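Local coordinates for translation initiation factor eif-2b-like protein (Chaetomium thermophilum, PDB 4ZEO) that forms the delta subunit of eIF2B, the heterodecameric exchange factor for eIF2, and probably takes part in regulating nucleotide exchange during translation initiation, at residues Y270-N275 against G436-I441; Q278-G283 against K307-T312; I286-R291 against V355-E360; R293-T298 against I389-T394. One frame throughout, in Å; residues are numbered along the deposited sequence.

Contact 1: residues Y270-N275 against G436-I441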
loop_
_atom_site.group_PDB
_atom_site.type_symbol
_atom_site.label_atom_id
_atom_site.label_comp_id
_atom_site.label_asym_id
_atom_site.label_seq_id
_atom_site.Cartn_x
_atom_site.Cartn_y
_atom_site.Cartn_z
ATOM N N TYR A 270 1.524 11.018 3.991
ATOM C CA TYR A 270 1.365 12.174 4.856
ATOM C C TYR A 270 -0.078 12.669 4.839
ATOM O O TYR A 270 -0.659 12.904 5.882
ATOM C CB TYR A 270 2.302 13.312 4.426
ATOM C CG TYR A 270 2.096 14.550 5.239
ATOM C CD1 TYR A 270 2.824 14.762 6.409
ATOM C CD2 TYR A 270 1.133 15.488 4.875
ATOM C CE1 TYR A 270 2.617 15.891 7.180
ATOM C CE2 TYR A 270 0.905 16.599 5.638
ATOM C CZ TYR A 270 1.653 16.805 6.789
ATOM O OH TYR A 270 1.428 17.934 7.534
ATOM N N VAL A 271 -0.641 12.821 3.643
ATOM C CA VAL A 271 -1.978 13.364 3.493
ATOM C C VAL A 271 -3.021 12.458 4.123
ATOM O O VAL A 271 -3.874 12.940 4.872
ATOM C CB VAL A 271 -2.328 13.617 1.988
ATOM C CG1 VAL A 271 -3.827 13.912 1.803
ATOM C CG2 VAL A 271 -1.472 14.738 1.414
ATOM N N ILE A 272 -2.931 11.150 3.875
ATOM C CA ILE A 272 -3.890 10.199 4.451
ATOM C C ILE A 272 -3.817 10.214 5.985
ATOM O O ILE A 272 -4.841 10.279 6.666
ATOM C CB ILE A 272 -3.647 8.749 3.938
ATOM C CG1 ILE A 272 -4.037 8.628 2.460
ATOM C CG2 ILE A 272 -4.458 7.745 4.746
ATOM C CD1 ILE A 272 -3.582 7.315 1.793
ATOM N N ALA A 273 -2.608 10.177 6.530
ATOM C CA ALA A 273 -2.447 10.158 7.988
ATOM C C ALA A 273 -2.984 11.454 8.583
ATOM O O ALA A 273 -3.684 11.440 9.592
ATOM C CB ALA A 273 -0.993 9.946 8.374
ATOM N N ARG A 274 -2.684 12.573 7.935
ATOM C CA ARG A 274 -3.145 13.859 8.432
ATOM C C ARG A 274 -4.662 13.973 8.326
ATOM O O ARG A 274 -5.335 14.377 9.260
ATOM C CB ARG A 274 -2.483 15.010 7.681
ATOM C CG ARG A 274 -3.086 16.333 8.036
ATOM C CD ARG A 274 -2.133 17.474 7.766
ATOM N NE ARG A 274 -2.709 18.739 8.198
ATOM C CZ ARG A 274 -2.092 19.916 8.139
ATOM N NH1 ARG A 274 -0.860 20.011 7.665
ATOM N NH2 ARG A 274 -2.713 21.004 8.556
ATOM N N ASN A 275 -5.203 13.620 7.178
ATOM C CA ASN A 275 -6.636 13.754 6.998
ATOM C C ASN A 275 -7.412 12.729 7.839
ATOM O O ASN A 275 -8.472 13.048 8.366
ATOM C CB ASN A 275 -6.971 13.677 5.503
ATOM C CG ASN A 275 -6.520 14.923 4.756
ATOM O OD1 ASN A 275 -5.945 15.832 5.358
ATOM N ND2 ASN A 275 -6.742 14.960 3.445
ATOM N N GLY A 436 -16.388 4.050 5.174
ATOM C CA GLY A 436 -15.781 4.926 4.203
ATOM C C GLY A 436 -14.311 4.655 4.043
ATOM O O GLY A 436 -13.685 4.046 4.915
ATOM N N VAL A 437 -13.766 5.115 2.920
ATOM C CA VAL A 437 -12.350 4.971 2.629
ATOM C C VAL A 437 -11.674 6.344 2.524
ATOM O O VAL A 437 -12.141 7.216 1.799
ATOM C CB VAL A 437 -12.124 4.232 1.298
ATOM C CG1 VAL A 437 -10.610 4.006 1.060
ATOM C CG2 VAL A 437 -12.845 2.915 1.313
ATOM N N ILE A 438 -10.566 6.532 3.222
ATOM C CA ILE A 438 -9.816 7.769 3.073
ATOM C C ILE A 438 -8.564 7.525 2.205
ATOM O O ILE A 438 -7.723 6.696 2.543
ATOM C CB ILE A 438 -9.386 8.335 4.429
ATOM C CG1 ILE A 438 -10.596 8.683 5.284
ATOM C CG2 ILE A 438 -8.501 9.572 4.249
ATOM C CD1 ILE A 438 -10.202 9.206 6.669
ATOM N N THR A 439 -8.427 8.293 1.120
ATOM C CA THR A 439 -7.292 8.194 0.211
ATOM C C THR A 439 -6.545 9.520 0.242
ATOM O O THR A 439 -6.880 10.398 1.031
ATOM C CB THR A 439 -7.689 7.875 -1.258
ATOM O OG1 THR A 439 -8.266 9.035 -1.875
ATOM C CG2 THR A 439 -8.654 6.688 -1.347
ATOM N N GLU A 440 -5.468 9.621 -0.534
ATOM C CA GLU A 440 -4.715 10.859 -0.631
ATOM C C GLU A 440 -5.479 11.952 -1.434
ATOM O O GLU A 440 -5.033 13.106 -1.490
ATOM C CB GLU A 440 -3.331 10.595 -1.243
ATOM C CG GLU A 440 -3.296 10.362 -2.754
ATOM C CD GLU A 440 -3.392 8.911 -3.159
ATOM O OE1 GLU A 440 -3.960 8.108 -2.400
ATOM O OE2 GLU A 440 -2.881 8.565 -4.247
ATOM N N ILE A 441 -6.588 11.589 -2.091
ATOM C CA ILE A 441 -7.352 12.562 -2.865
ATOM C C ILE A 441 -8.062 13.561 -1.949
ATOM O O ILE A 441 -8.806 13.168 -1.083
ATOM C CB ILE A 441 -8.383 11.917 -3.779
ATOM C CG1 ILE A 441 -7.723 10.896 -4.701
ATOM C CG2 ILE A 441 -9.117 13.002 -4.583
ATOM C CD1 ILE A 441 -6.545 11.438 -5.453
HETATM O O HOH W 1 -7.883 12.811 1.862
#

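Contact 2: residues Q278-G283 against K307-T312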
loop_
_atom_site.group_PDB
_atom_site.type_symbol
_atom_site.label_atom_id
_atom_site.label_comp_id
_atom_site.label_asym_id
_atom_site.label_seq_id
_atom_site.Cartn_x
_atom_site.Cartn_y
_atom_site.Cartn_z
ATOM N N GLN A 278 -7.740 13.827 11.489
ATOM C CA GLN A 278 -8.805 14.815 11.670
ATOM C C GLN A 278 -10.058 14.152 12.236
ATOM O O GLN A 278 -10.832 14.774 12.960
ATOM C CB GLN A 278 -9.122 15.510 10.348
ATOM C CG GLN A 278 -8.178 16.634 10.021
ATOM C CD GLN A 278 -8.462 17.229 8.661
ATOM O OE1 GLN A 278 -9.252 16.684 7.887
ATOM N NE2 GLN A 278 -7.778 18.316 8.338
ATOM N N SER A 279 -10.273 12.902 11.851
ATOM C CA SER A 279 -11.394 12.120 12.336
ATOM C C SER A 279 -11.269 11.767 13.813
ATOM O O SER A 279 -12.265 11.477 14.463
ATOM C CB SER A 279 -11.552 10.847 11.517
ATOM O OG SER A 279 -12.401 11.083 10.417
ATOM N N ILE A 280 -10.041 11.702 14.315
ATOM C CA ILE A 280 -9.814 11.376 15.712
ATOM C C ILE A 280 -9.979 12.585 16.614
ATOM O O ILE A 280 -9.474 13.653 16.323
ATOM C CB ILE A 280 -8.446 10.727 15.893
ATOM C CG1 ILE A 280 -8.407 9.443 15.059
ATOM C CG2 ILE A 280 -8.174 10.431 17.367
ATOM C CD1 ILE A 280 -7.104 8.762 15.054
ATOM N N ASN A 281 -10.701 12.402 17.712
ATOM C CA ASN A 281 -11.024 13.498 18.618
ATOM C C ASN A 281 -10.705 13.115 20.042
ATOM O O ASN A 281 -10.543 11.935 20.332
ATOM C CB ASN A 281 -12.503 13.842 18.510
ATOM C CG ASN A 281 -12.865 14.413 17.169
ATOM O OD1 ASN A 281 -12.323 15.427 16.738
ATOM N ND2 ASN A 281 -13.726 13.703 16.456
ATOM N N ASP A 282 -10.657 14.095 20.935
ATOM C CA ASP A 282 -10.324 13.815 22.328
ATOM C C ASP A 282 -11.383 12.914 22.953
ATOM O O ASP A 282 -12.582 13.156 22.810
ATOM C CB ASP A 282 -10.218 15.109 23.131
ATOM C CG ASP A 282 -8.800 15.581 23.281
ATOM O OD1 ASP A 282 -7.897 14.729 23.255
ATOM O OD2 ASP A 282 -8.586 16.799 23.444
ATOM N N GLY A 283 -10.929 11.887 23.663
ATOM C CA GLY A 283 -11.821 10.932 24.301
ATOM C C GLY A 283 -12.278 9.769 23.430
ATOM O O GLY A 283 -13.076 8.951 23.869
ATOM N N LYS A 307 -3.943 15.175 20.878
ATOM C CA LYS A 307 -5.175 14.465 21.194
ATOM C C LYS A 307 -4.943 13.314 22.158
ATOM O O LYS A 307 -3.931 12.626 22.105
ATOM C CB LYS A 307 -5.823 13.967 19.904
ATOM C CG LYS A 307 -6.067 15.112 18.933
ATOM C CD LYS A 307 -6.772 14.660 17.715
ATOM C CE LYS A 307 -6.801 15.734 16.663
ATOM N NZ LYS A 307 -7.741 15.360 15.572
ATOM N N SER A 308 -5.897 13.123 23.053
ATOM C CA SER A 308 -5.846 12.028 24.006
ATOM C C SER A 308 -6.958 11.035 23.707
ATOM O O SER A 308 -8.142 11.373 23.690
ATOM C CB SER A 308 -5.955 12.558 25.431
ATOM O OG SER A 308 -7.256 13.050 25.687
ATOM N N PHE A 309 -6.557 9.799 23.448
ATOM C CA PHE A 309 -7.490 8.793 22.992
ATOM C C PHE A 309 -6.969 7.416 23.353
ATOM O O PHE A 309 -5.804 7.250 23.716
ATOM C CB PHE A 309 -7.713 8.917 21.485
ATOM C CG PHE A 309 -6.441 8.926 20.676
ATOM C CD1 PHE A 309 -5.754 10.101 20.445
ATOM C CD2 PHE A 309 -5.947 7.756 20.119
ATOM C CE1 PHE A 309 -4.590 10.103 19.708
ATOM C CE2 PHE A 309 -4.777 7.763 19.375
ATOM C CZ PHE A 309 -4.108 8.938 19.173
ATOM N N ASN A 310 -7.853 6.437 23.263
ATOM C CA ASN A 310 -7.522 5.065 23.580
ATOM C C ASN A 310 -7.442 4.237 22.329
ATOM O O ASN A 310 -8.152 4.495 21.355
ATOM C CB ASN A 310 -8.549 4.485 24.531
ATOM C CG ASN A 310 -8.446 5.081 25.918
ATOM O OD1 ASN A 310 -7.352 5.299 26.433
ATOM N ND2 ASN A 310 -9.585 5.329 26.540
ATOM N N VAL A 311 -6.535 3.272 22.329
ATOM C CA VAL A 311 -6.427 2.371 21.194
ATOM C C VAL A 311 -6.528 0.920 21.628
ATOM O O VAL A 311 -5.892 0.496 22.598
ATOM C CB VAL A 311 -5.118 2.615 20.416
ATOM C CG1 VAL A 311 -4.941 1.584 19.334
ATOM C CG2 VAL A 311 -5.120 4.021 19.832
ATOM N N THR A 312 -7.360 0.172 20.923
ATOM C CA THR A 312 -7.447 -1.255 21.115
ATOM C C THR A 312 -6.808 -1.900 19.909
ATOM O O THR A 312 -7.185 -1.628 18.777
ATOM C CB THR A 312 -8.913 -1.743 21.289
ATOM O OG1 THR A 312 -9.426 -1.277 22.540
ATOM C CG2 THR A 312 -8.992 -3.272 21.267
HETATM O O HOH W 2 -9.960 16.671 14.906
#

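Contact 3: residues I286-R291 against V355-E360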
loop_
_atom_site.group_PDB
_atom_site.type_symbol
_atom_site.label_atom_id
_atom_site.label_comp_id
_atom_site.label_asym_id
_atom_site.label_seq_id
_atom_site.Cartn_x
_atom_site.Cartn_y
_atom_site.Cartn_z
ATOM N N ILE A 286 -10.265 3.984 19.668
ATOM C CA ILE A 286 -9.960 3.501 18.336
ATOM C C ILE A 286 -9.664 2.017 18.368
ATOM O O ILE A 286 -8.958 1.552 19.262
ATOM C CB ILE A 286 -8.736 4.232 17.726
ATOM C CG1 ILE A 286 -8.861 5.750 17.918
ATOM C CG2 ILE A 286 -8.579 3.852 16.279
ATOM C CD1 ILE A 286 -9.910 6.379 17.042
ATOM N N VAL A 287 -10.207 1.284 17.401
ATOM C CA VAL A 287 -9.909 -0.129 17.262
ATOM C C VAL A 287 -9.158 -0.378 15.954
ATOM O O VAL A 287 -9.463 0.212 14.916
ATOM C CB VAL A 287 -11.189 -0.990 17.303
ATOM C CG1 VAL A 287 -10.821 -2.476 17.206
ATOM C CG2 VAL A 287 -11.987 -0.707 18.594
ATOM N N THR A 288 -8.113 -1.191 16.006
ATOM C CA THR A 288 -7.467 -1.582 14.769
ATOM C C THR A 288 -6.990 -3.022 14.892
ATOM O O THR A 288 -7.036 -3.607 15.991
ATOM C CB THR A 288 -6.320 -0.628 14.380
ATOM O OG1 THR A 288 -6.006 -0.832 12.998
ATOM C CG2 THR A 288 -5.077 -0.861 15.243
ATOM N N TYR A 289 -6.598 -3.599 13.753
ATOM C CA TYR A 289 -6.202 -5.004 13.671
ATOM C C TYR A 289 -4.807 -5.166 13.072
ATOM O O TYR A 289 -4.548 -4.745 11.943
ATOM C CB TYR A 289 -7.224 -5.773 12.840
ATOM C CG TYR A 289 -6.950 -7.240 12.648
ATOM C CD1 TYR A 289 -6.975 -8.122 13.726
ATOM C CD2 TYR A 289 -6.661 -7.750 11.386
ATOM C CE1 TYR A 289 -6.737 -9.474 13.552
ATOM C CE2 TYR A 289 -6.417 -9.096 11.201
ATOM C CZ TYR A 289 -6.465 -9.958 12.289
ATOM O OH TYR A 289 -6.231 -11.309 12.106
ATOM N N GLY A 290 -3.916 -5.798 13.833
ATOM C CA GLY A 290 -2.556 -6.019 13.405
ATOM C C GLY A 290 -1.825 -4.706 13.284
ATOM O O GLY A 290 -2.199 -3.717 13.916
ATOM N N ARG A 291 -0.788 -4.686 12.455
ATOM C CA ARG A 291 -0.052 -3.460 12.231
ATOM C C ARG A 291 -0.058 -3.011 10.791
ATOM O O ARG A 291 0.612 -3.602 9.958
ATOM C CB ARG A 291 1.379 -3.643 12.685
ATOM C CG ARG A 291 2.218 -2.413 12.561
ATOM C CD ARG A 291 3.632 -2.758 12.928
ATOM N NE ARG A 291 4.426 -1.566 13.146
ATOM C CZ ARG A 291 5.663 -1.584 13.628
ATOM N NH1 ARG A 291 6.217 -2.737 13.964
ATOM N NH2 ARG A 291 6.329 -0.452 13.792
ATOM N N VAL A 355 -13.228 2.150 14.165
ATOM C CA VAL A 355 -12.313 1.149 13.663
ATOM C C VAL A 355 -11.562 1.713 12.449
ATOM O O VAL A 355 -12.179 2.169 11.495
ATOM C CB VAL A 355 -13.070 -0.134 13.263
ATOM C CG1 VAL A 355 -12.135 -1.122 12.628
ATOM C CG2 VAL A 355 -13.799 -0.751 14.461
ATOM N N PHE A 356 -10.235 1.710 12.515
ATOM C CA PHE A 356 -9.392 2.138 11.410
ATOM C C PHE A 356 -8.655 0.923 10.903
ATOM O O PHE A 356 -7.974 0.254 11.660
ATOM C CB PHE A 356 -8.376 3.212 11.817
ATOM C CG PHE A 356 -8.960 4.582 12.020
ATOM C CD1 PHE A 356 -8.791 5.570 11.071
ATOM C CD2 PHE A 356 -9.653 4.892 13.175
ATOM C CE1 PHE A 356 -9.330 6.849 11.270
ATOM C CE2 PHE A 356 -10.200 6.165 13.376
ATOM C CZ PHE A 356 -10.037 7.138 12.433
ATOM N N LEU A 357 -8.795 0.649 9.616
ATOM C CA LEU A 357 -8.161 -0.493 8.982
ATOM C C LEU A 357 -7.363 -0.097 7.741
ATOM O O LEU A 357 -7.700 0.869 7.050
ATOM C CB LEU A 357 -9.234 -1.519 8.622
ATOM C CG LEU A 357 -9.732 -2.615 9.583
ATOM C CD1 LEU A 357 -9.160 -2.690 11.015
ATOM C CD2 LEU A 357 -11.262 -2.810 9.526
ATOM N N GLY A 358 -6.319 -0.866 7.458
ATOM C CA GLY A 358 -5.523 -0.711 6.260
ATOM C C GLY A 358 -5.455 -2.068 5.572
ATOM O O GLY A 358 -5.700 -3.095 6.196
ATOM N N GLY A 359 -5.098 -2.078 4.291
ATOM C CA GLY A 359 -5.081 -3.293 3.499
ATOM C C GLY A 359 -3.998 -3.356 2.436
ATOM O O GLY A 359 -3.038 -2.593 2.444
ATOM N N GLU A 360 -4.138 -4.322 1.539
ATOM C CA GLU A 360 -3.237 -4.473 0.407
ATOM C C GLU A 360 -3.832 -3.902 -0.886
ATOM O O GLU A 360 -3.104 -3.448 -1.754
ATOM C CB GLU A 360 -2.914 -5.947 0.204
ATOM C CG GLU A 360 -1.879 -6.512 1.164
ATOM C CD GLU A 360 -0.758 -5.565 1.526
ATOM O OE1 GLU A 360 -0.807 -4.980 2.631
ATOM O OE2 GLU A 360 0.191 -5.449 0.731
HETATM O O HOH W 3 -5.448 -2.537 9.768
#

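Contact 4: residues R293-T298 against I389-T394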
loop_
_atom_site.group_PDB
_atom_site.type_symbol
_atom_site.label_atom_id
_atom_site.label_comp_id
_atom_site.label_asym_id
_atom_site.label_seq_id
_atom_site.Cartn_x
_atom_site.Cartn_y
_atom_site.Cartn_z
ATOM N N ARG A 293 0.804 0.297 8.369
ATOM C CA ARG A 293 1.563 1.547 8.382
ATOM C C ARG A 293 0.683 2.820 8.348
ATOM O O ARG A 293 0.934 3.767 9.080
ATOM C CB ARG A 293 2.532 1.539 7.192
ATOM C CG ARG A 293 3.312 2.814 6.956
ATOM C CD ARG A 293 4.043 2.757 5.599
ATOM N NE ARG A 293 3.143 2.213 4.583
ATOM C CZ ARG A 293 2.397 2.957 3.775
ATOM N NH1 ARG A 293 1.583 2.385 2.889
ATOM N NH2 ARG A 293 2.464 4.281 3.858
ATOM N N LEU A 294 -0.356 2.842 7.520
ATOM C CA LEU A 294 -1.215 4.020 7.448
ATOM C C LEU A 294 -1.939 4.253 8.787
ATOM O O LEU A 294 -2.075 5.399 9.231
ATOM C CB LEU A 294 -2.219 3.888 6.308
ATOM C CG LEU A 294 -1.660 3.959 4.891
ATOM C CD1 LEU A 294 -2.790 3.877 3.882
ATOM C CD2 LEU A 294 -0.869 5.239 4.690
ATOM N N VAL A 295 -2.399 3.171 9.425
ATOM C CA VAL A 295 -3.059 3.278 10.718
ATOM C C VAL A 295 -2.093 3.795 11.787
ATOM O O VAL A 295 -2.402 4.712 12.535
ATOM C CB VAL A 295 -3.656 1.915 11.147
ATOM C CG1 VAL A 295 -4.164 1.956 12.594
ATOM C CG2 VAL A 295 -4.745 1.491 10.183
ATOM N N GLU A 296 -0.896 3.240 11.800
ATOM C CA GLU A 296 0.149 3.661 12.723
ATOM C C GLU A 296 0.487 5.151 12.584
ATOM O O GLU A 296 0.589 5.860 13.594
ATOM C CB GLU A 296 1.405 2.803 12.504
ATOM C CG GLU A 296 2.590 3.131 13.405
ATOM C CD GLU A 296 3.678 2.075 13.314
ATOM O OE1 GLU A 296 3.411 0.975 12.784
ATOM O OE2 GLU A 296 4.809 2.335 13.768
ATOM N N LYS A 297 0.648 5.610 11.340
ATOM C CA LYS A 297 0.965 7.009 11.048
ATOM C C LYS A 297 -0.135 7.948 11.510
ATOM O O LYS A 297 0.135 9.047 12.044
ATOM C CB LYS A 297 1.189 7.222 9.546
ATOM C CG LYS A 297 2.422 6.569 8.928
ATOM C CD LYS A 297 3.722 7.082 9.456
ATOM C CE LYS A 297 4.894 6.354 8.768
ATOM N NZ LYS A 297 6.238 6.805 9.265
ATOM N N THR A 298 -1.371 7.513 11.304
ATOM C CA THR A 298 -2.537 8.299 11.687
ATOM C C THR A 298 -2.607 8.489 13.188
ATOM O O THR A 298 -2.782 9.616 13.675
ATOM C CB THR A 298 -3.823 7.646 11.221
ATOM O OG1 THR A 298 -3.840 7.617 9.789
ATOM C CG2 THR A 298 -5.013 8.427 11.736
ATOM N N ILE A 389 -13.440 2.712 9.147
ATOM C CA ILE A 389 -12.707 3.588 8.242
ATOM C C ILE A 389 -11.518 2.874 7.695
ATOM O O ILE A 389 -10.652 2.393 8.450
ATOM C CB ILE A 389 -12.237 4.879 8.941
ATOM C CG1 ILE A 389 -13.433 5.538 9.632
ATOM C CG2 ILE A 389 -11.615 5.856 7.947
ATOM C CD1 ILE A 389 -13.148 6.925 10.151
ATOM N N VAL A 390 -11.471 2.806 6.370
ATOM C CA VAL A 390 -10.367 2.156 5.690
ATOM C C VAL A 390 -9.459 3.209 5.081
ATOM O O VAL A 390 -9.929 4.134 4.415
ATOM C CB VAL A 390 -10.858 1.194 4.597
ATOM C CG1 VAL A 390 -9.682 0.728 3.718
ATOM C CG2 VAL A 390 -11.608 0.023 5.216
ATOM N N LEU A 391 -8.163 3.068 5.342
ATOM C CA LEU A 391 -7.123 3.983 4.846
ATOM C C LEU A 391 -6.338 3.323 3.726
ATOM O O LEU A 391 -5.787 2.229 3.904
ATOM C CB LEU A 391 -6.175 4.379 5.962
ATOM C CG LEU A 391 -6.813 4.856 7.271
ATOM C CD1 LEU A 391 -5.749 5.122 8.351
ATOM C CD2 LEU A 391 -7.661 6.103 7.013
ATOM N N CYS A 392 -6.311 3.958 2.559
ATOM C CA CYS A 392 -5.659 3.336 1.416
ATOM C C CYS A 392 -5.273 4.339 0.313
ATOM O O CYS A 392 -6.043 5.240 -0.022
ATOM C CB CYS A 392 -6.604 2.244 0.871
ATOM S SG CYS A 392 -5.929 1.125 -0.346
ATOM N N GLU A 393 -4.114 4.125 -0.295
ATOM C CA GLU A 393 -3.641 4.975 -1.388
ATOM C C GLU A 393 -4.424 4.611 -2.645
ATOM O O GLU A 393 -4.767 3.452 -2.843
ATOM C CB GLU A 393 -2.126 4.790 -1.615
ATOM C CG GLU A 393 -1.270 5.128 -0.403
ATOM C CD GLU A 393 -1.040 3.942 0.570
ATOM O OE1 GLU A 393 -1.798 2.932 0.543
ATOM O OE2 GLU A 393 -0.077 4.028 1.365
ATOM N N THR A 394 -4.655 5.589 -3.510
ATOM C CA THR A 394 -5.449 5.374 -4.717
ATOM C C THR A 394 -4.805 4.355 -5.640
ATOM O O THR A 394 -5.505 3.648 -6.358
ATOM C CB THR A 394 -5.667 6.689 -5.521
ATOM O OG1 THR A 394 -4.405 7.245 -5.900
ATOM C CG2 THR A 394 -6.417 7.685 -4.711
HETATM O O HOH W 4 1.802 5.659 1.460
#

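Contact 1: residues Y270-N275 against G436-I441
Ile272 lays its side chain over one face of the peptide group joining Thr439 to Glu440, with Ile272 CG1 3.5 Å from Glu440 N. The carbonyl oxygen of that peptide points instead to water 1, as does the flat carboxamide of Asn275 through its ND2. The setting is a Rossmann-like alpha/beta fold, and the example illustrates how a helix covers the margin of a parallel sheet: the last part of helix 246-277 rests where strand 436-438, outermost in this chain, runs into its C-terminal loop.

Ile272 CG1 stands beside its own backbone N (chi1 -70°), and the nearly straight chain beyond carries Ile272 CD1 to 3.8 Å from Glu440 N. The other branch faces the strand, Ile272 CG2 lying 4.5 Å from Ile438 CG2. One helical position earlier, Val271 CG1 sits 3.6 Å from Glu440 O. An alanine in place of Ile272 is likely to leave this peptide face uncovered and open a gap toward Leu391 and Leu294, which the isoleucine also touches.

The polar end of Glu440 turns to Thr394, which hydrogen-bonds Glu440 OE2, and Asn275 ND2 has a second acceptor in Glu442. The loop keeps its own shape through an ST turn, in which Ile441 N donates to Thr439 OG1. Across the two segments the polar link is water 1, which accepts from Asn275 ND2 at 2.9 Å and donates to Thr439 O at 2.7 Å and to Ile441 O at 3.1 Å.

Contact 2: residues Q278-G283 against K307-T312
A beta-alpha-beta crossover runs from strand 285-289 through helix 293-304 to strand 310-314, and this contact joins the loops that lead into its two strands. Lys307 stretches an extended chain along the first loop to place NZ 2.5 Å from Ile280 O, nearly on the line of that carbonyl. Lys307 NZ also donates to Ala277 O, at the end of helix 246-277, and to water 2, which Gln278 O and Asn281 OD1 approach as well. A methionine at Lys307 would probably leave the Ile280 and Ala277 carbonyls without their common donor.

At the other end, Asp282 OD1 takes two bonds: Ser308 N meets it head-on at 2.6 Å, while Ser308 OG comes from above the carboxylate plane at 3.0 Å. The chain answers in kind, Gly283 N giving to Ser308 O at 2.8 Å; the positive phi of Gly283 (86°) suits a residue without a side chain. Alongside the polar bonds, Ile280 CG2 makes a CH-pi contact over one face of the Phe309 ring, 4.1 Å from its centroid.

An ammonium group set among carbonyls at a helix C-terminus would probably be favoured by the helix dipole, while the doubly gripped carboxylate oxygen ties Asp282 to Ser308.

Contact 3: residues I286-R291 against V355-E360
Val287 and Val355 pair in parallel at the centre of a Rossmann-like sheet of order 3-2-1-4-5-6, where the first strand (285-289) lies beside the fourth (354-358). The axes of the short strand segments approach to 4.7 Å and cross at -27°.

The hydrogen bonding begins as a regular ladder and then changes character. Phe356 N donates to Val287 O at 2.9 Å, supported by a CA-H...O contact from Val355 to the same oxygen. One step on, Tyr289 N is 4.6 Å from Phe356 O, and a side chain supplies the bond: Thr288 OG1, placed opposite its own backbone N by a chi1 of -163°, gives its proton to Phe356 O at 2.6 Å.

Apolar contacts alternate between the sheet's two faces. On one, Ile286 crosses the Phe356 ring obliquely, touching its CD2 with CG2 and its CE2 with CD1. On the other, Val287 CB meets Val355 CG2 at 3.9 Å, and Leu357 CD1 lies 4.1 Å from Tyr289 CB. The ring of Tyr289 leads away, its OH bonding to Ser372 O.

Where the strands draw apart, water 3 bridges them: it accepts from Gly358 N at 3.0 Å and donates to Tyr289 O at 3.2 Å.

Contact 4: residues R293-T298 against I389-T394
Helix-on-sheet packing, closed at one end by a salt bridge, joins the start of helix 293-304 to the C-terminal end of strand 387-391 in the Rossmann-like core. The helix passes across the strand, with an angle of 106° between the short segments and 9.0 Å between their axes.

Leu294 and Leu391 form the apolar middle. Their CB atoms are 4.0 Å apart, and Leu294 CD1 reaches past to lie 3.4 Å from Leu391 O. Leu391 CD1 meanwhile passes between Val295 CG2 and Thr298 OG1, lying 3.5 Å from the hydroxyl. Leu294 also puts its two methyl branches against the carboxylate of Glu393, so the acid is held partly against hydrocarbon.

Its charge is met by Arg293. A bend at chi3 (44°) brings the guanidinium round so that NH1 gives a nearly straight bond of 2.8 Å to the syn lone pair of Glu393 OE2, the acceptor lying in the guanidinium plane. Water 4 spans Arg293 NH2 and the same oxygen, and Arg293 has a second anionic partner, Glu269 of helix 246-277, which forms a salt bridge to its NH2. This pairing would probably favour the ionised form of the buried Glu393. Ile175 of helix 174-191 touches both partners.

Within the helix, Leu294 O accepts from Thr298 N at 3.0 Å and from Thr298 OG1 at 2.9 Å, the two donors approaching from opposite faces of its carbonyl plane.

Overall arrangement
All four contacts serve one six-stranded parallel sheet, showing how a Rossmann-like core is built from segments 24 to 161 residues apart in sequence. Contact 3 is central; measured centre to centre, contact 2 is about 14 Å away on the 310-314 side and contact 4 about 8 Å away toward strand 387-391, while contact 1 lies about 7 Å from contact 4, at the 436-438 margin. The first segments follow one another from 270 to 298, through helix 246-277, strand 285-289 and helix 293-304; their partners return in the order 307-312, 355-360, 389-394 and 436-441. Contacts 1 and 2, about 17 Å apart, adjoin only in sequence. One continuous stretch thus gathers strands from the rest of the domain.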